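PDB 4RU0: putative branched-chain amino acid ABC transporter, periplasmic branched-chain amino acid-binding protein from Pseudomonas protegens Pf-5, which probably binds a branched-chain amino acid or similar small solute in the periplasm for delivery to an ABC transporter. Local coordinates for residues A[33-38]-A[104-109]. Sequence-based numbering, arbitrary orientation.
Sequences QQFFPL and APVAVY
Phe35 sets CG anti to its own backbone N (chi1 -177°), which lays the ring alongside Val106, both side chains pointing the same way; Val106 CG2 lies at the edge of that ring, 3.5 Å from Phe35 CD2. Gln34, one residue back and on the other side of the strand, also starts out anti, but a bend at chi2 of 78° folds the amide back towards the 104-109 backbone. Its NE2 ends 2.9 Å from Pro105 O, and Ala107 CB lies close to the same amide. The same oxygen, Pro105 O, accepts a backbone hydrogen bond from Phe35 N at 3.2 Å, distinctly bent with an N-H...O angle of 137°. Ala104 turns its methyl towards the strand, where Ala104 CB packs against Phe35 CB at 3.7 Å. Further along, Pro37 N sits over the centre of one face of the Phe35 ring, while Pro37 CG reaches 3.6 Å to Tyr109 CD1, proline and phenol ring meeting at a slant, and 4.1 Å to Val106 CG1. The oxygen of the Gln34 amide, OE1, takes a hydrogen bond from Leu353 N. Were Gln34 replaced by alanine, Leu353 N would probably lose this acceptor and a gap would be likely to open beside Ala107. The two backbones run roughly the same way, and on its other edge strand 34-40 pairs in parallel with strand 76-82, the start of an alpha/beta lobe of the periplasmic binding protein fold. Phe97 and Tyr94 of helix 87-97 meet Phe35 and Tyr109 respectively edge-to-face, whereas helix 325-348 packs against Gln34, Ala107 and Val108 through Ile341 and Ala337.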
ATOM      1  N   GLN A  33     -18.058  20.878   8.324  1.00 74.35           N
ATOM      2  CA  GLN A  33     -17.645  19.504   8.092  1.00 72.59           C
ATOM      3  C   GLN A  33     -16.184  19.429   7.639  1.00 56.01           C
ATOM      4  O   GLN A  33     -15.619  20.418   7.183  1.00 54.97           O
ATOM      5  CB  GLN A  33     -18.565  18.859   7.053  1.00 72.52           C
ATOM      6  CG  GLN A  33     -20.049  18.997   7.380  1.00 61.95           C
ATOM      7  CD  GLN A  33     -20.944  18.688   6.193  1.00 68.64           C
ATOM      8  OE1 GLN A  33     -20.631  19.040   5.056  1.00 74.29           O
ATOM      9  NE2 GLN A  33     -22.068  18.031   6.453  1.00 66.44           N
ATOM     10  N   GLN A  34     -15.574  18.255   7.793  1.00 73.94           N
ATOM     11  CA  GLN A  34     -14.213  18.008   7.315  1.00 52.46           C
ATOM     12  C   GLN A  34     -14.262  17.337   5.949  1.00 51.23           C
ATOM     13  O   GLN A  34     -14.872  16.277   5.796  1.00 51.85           O
ATOM     14  CB  GLN A  34     -13.434  17.138   8.302  1.00 52.07           C
ATOM     15  CG  GLN A  34     -12.080  16.665   7.783  1.00 49.62           C
ATOM     16  CD  GLN A  34     -11.016  17.739   7.853  1.00 48.81           C
ATOM     17  OE1 GLN A  34     -10.570  18.120   8.938  1.00 48.96           O
ATOM     18  NE2 GLN A  34     -10.603  18.242   6.692  1.00 49.48           N
ATOM     19  N   PHE A  35     -13.626  17.953   4.956  1.00 49.63           N
ATOM     20  CA  PHE A  35     -13.693  17.433   3.594  1.00 50.21           C
ATOM     21  C   PHE A  35     -12.728  16.274   3.365  1.00 47.00           C
ATOM     22  O   PHE A  35     -11.558  16.330   3.738  1.00 45.70           O
ATOM     23  CB  PHE A  35     -13.420  18.540   2.575  1.00 48.04           C
ATOM     24  CG  PHE A  35     -13.535  18.084   1.149  1.00 46.88           C
ATOM     25  CD1 PHE A  35     -14.591  17.274   0.751  1.00 48.02           C
ATOM     26  CD2 PHE A  35     -12.602  18.468   0.205  1.00 45.12           C
ATOM     27  CE1 PHE A  35     -14.703  16.850  -0.559  1.00 47.42           C
ATOM     28  CE2 PHE A  35     -12.711  18.054  -1.108  1.00 44.52           C
ATOM     29  CZ  PHE A  35     -13.763  17.242  -1.490  1.00 45.67           C
ATOM     30  N   PHE A  36     -13.242  15.225   2.735  1.00 47.20           N
ATOM     31  CA  PHE A  36     -12.459  14.042   2.424  1.00 45.88           C
ATOM     32  C   PHE A  36     -12.501  13.793   0.924  1.00 45.07           C
ATOM     33  O   PHE A  36     -13.403  13.116   0.436  1.00 48.81           O
ATOM     34  CB  PHE A  36     -12.999  12.830   3.182  1.00 47.09           C
ATOM     35  CG  PHE A  36     -11.975  11.766   3.442  1.00 61.22           C
ATOM     36  CD1 PHE A  36     -11.421  11.619   4.705  1.00 45.95           C
ATOM     37  CD2 PHE A  36     -11.571  10.907   2.428  1.00 60.12           C
ATOM     38  CE1 PHE A  36     -10.484  10.637   4.956  1.00 54.64           C
ATOM     39  CE2 PHE A  36     -10.629   9.922   2.668  1.00 57.48           C
ATOM     40  CZ  PHE A  36     -10.084   9.786   3.934  1.00 54.80           C
ATOM     41  N   PRO A  37     -11.531  14.354   0.186  1.00 43.42           N
ATOM     42  CA  PRO A  37     -11.516  14.214  -1.272  1.00 42.70           C
ATOM     43  C   PRO A  37     -11.326  12.758  -1.696  1.00 49.16           C
ATOM     44  O   PRO A  37     -10.517  12.040  -1.102  1.00 41.60           O
ATOM     45  CB  PRO A  37     -10.324  15.079  -1.693  1.00 41.05           C
ATOM     46  CG  PRO A  37      -9.445  15.128  -0.493  1.00 40.53           C
ATOM     47  CD  PRO A  37     -10.365  15.102   0.685  1.00 42.23           C
ATOM     48  N   LEU A  38     -12.085  12.328  -2.700  1.00 46.87           N
ATOM     49  CA  LEU A  38     -11.983  10.962  -3.197  1.00 44.68           C
ATOM     50  C   LEU A  38     -11.666  10.938  -4.689  1.00 41.93           C
ATOM     51  O   LEU A  38     -12.525  11.222  -5.523  1.00 42.78           O
ATOM     52  CB  LEU A  38     -13.274  10.189  -2.918  1.00 44.70           C
ATOM     53  CG  LEU A  38     -13.570   9.939  -1.437  1.00 54.31           C
ATOM     54  CD1 LEU A  38     -14.835   9.115  -1.271  1.00 47.72           C
ATOM     55  CD2 LEU A  38     -12.388   9.258  -0.756  1.00 44.48           C
ATOM     56  N   ALA A 104     -15.738  23.346   3.215  1.00 52.56           N
ATOM     57  CA  ALA A 104     -15.006  22.329   3.974  1.00 51.80           C
ATOM     58  C   ALA A 104     -13.598  22.105   3.419  1.00 60.14           C
ATOM     59  O   ALA A 104     -13.441  21.787   2.242  1.00 62.87           O
ATOM     60  CB  ALA A 104     -15.779  21.026   3.980  1.00 60.06           C
ATOM     61  N   PRO A 105     -12.570  22.263   4.272  1.00 54.41           N
ATOM     62  CA  PRO A 105     -11.156  22.199   3.875  1.00 46.49           C
ATOM     63  C   PRO A 105     -10.584  20.779   3.766  1.00 55.88           C
ATOM     64  O   PRO A 105     -11.152  19.828   4.301  1.00 54.36           O
ATOM     65  CB  PRO A 105     -10.456  22.966   4.997  1.00 46.73           C
ATOM     66  CG  PRO A 105     -11.304  22.694   6.199  1.00 48.74           C
ATOM     67  CD  PRO A 105     -12.725  22.589   5.702  1.00 50.14           C
ATOM     68  N   VAL A 106      -9.451  20.657   3.078  1.00 53.87           N
ATOM     69  CA  VAL A 106      -8.759  19.379   2.916  1.00 42.18           C
ATOM     70  C   VAL A 106      -7.683  19.218   3.983  1.00 41.64           C
ATOM     71  O   VAL A 106      -6.911  20.140   4.233  1.00 42.04           O
ATOM     72  CB  VAL A 106      -8.109  19.263   1.511  1.00 47.70           C
ATOM     73  CG1 VAL A 106      -7.211  18.025   1.417  1.00 39.27           C
ATOM     74  CG2 VAL A 106      -9.174  19.249   0.425  1.00 41.12           C
ATOM     75  N   ALA A 107      -7.636  18.053   4.617  1.00 41.79           N
ATOM     76  CA  ALA A 107      -6.586  17.770   5.585  1.00 41.27           C
ATOM     77  C   ALA A 107      -5.492  16.907   4.961  1.00 40.69           C
ATOM     78  O   ALA A 107      -4.305  17.178   5.126  1.00 38.43           O
ATOM     79  CB  ALA A 107      -7.165  17.086   6.810  1.00 42.72           C
ATOM     80  N   VAL A 108      -5.910  15.865   4.248  1.00 39.29           N
ATOM     81  CA  VAL A 108      -4.997  14.939   3.592  1.00 37.82           C
ATOM     82  C   VAL A 108      -5.550  14.568   2.225  1.00 37.58           C
ATOM     83  O   VAL A 108      -6.763  14.615   2.005  1.00 38.74           O
ATOM     84  CB  VAL A 108      -4.782  13.651   4.416  1.00 37.99           C
ATOM     85  CG1 VAL A 108      -3.962  13.940   5.669  1.00 37.99           C
ATOM     86  CG2 VAL A 108      -6.116  13.041   4.778  1.00 39.59           C
ATOM     87  N   TYR A 109      -4.661  14.211   1.302  1.00 36.18           N
ATOM     88  CA  TYR A 109      -5.086  13.870  -0.047  1.00 35.97           C
ATOM     89  C   TYR A 109      -4.502  12.537  -0.531  1.00 35.20           C
ATOM     90  O   TYR A 109      -3.295  12.297  -0.439  1.00 34.11           O
ATOM     91  CB  TYR A 109      -4.708  14.989  -1.018  1.00 35.23           C
ATOM     92  CG  TYR A 109      -5.329  14.808  -2.382  1.00 42.90           C
ATOM     93  CD1 TYR A 109      -6.597  15.304  -2.656  1.00 36.51           C
ATOM     94  CD2 TYR A 109      -4.659  14.123  -3.390  1.00 34.35           C
ATOM     95  CE1 TYR A 109      -7.179  15.129  -3.900  1.00 40.51           C
ATOM     96  CE2 TYR A 109      -5.232  13.945  -4.635  1.00 34.57           C
ATOM     97  CZ  TYR A 109      -6.491  14.450  -4.885  1.00 39.37           C
ATOM     98  OH  TYR A 109      -7.069  14.276  -6.122  1.00 39.78           O
TER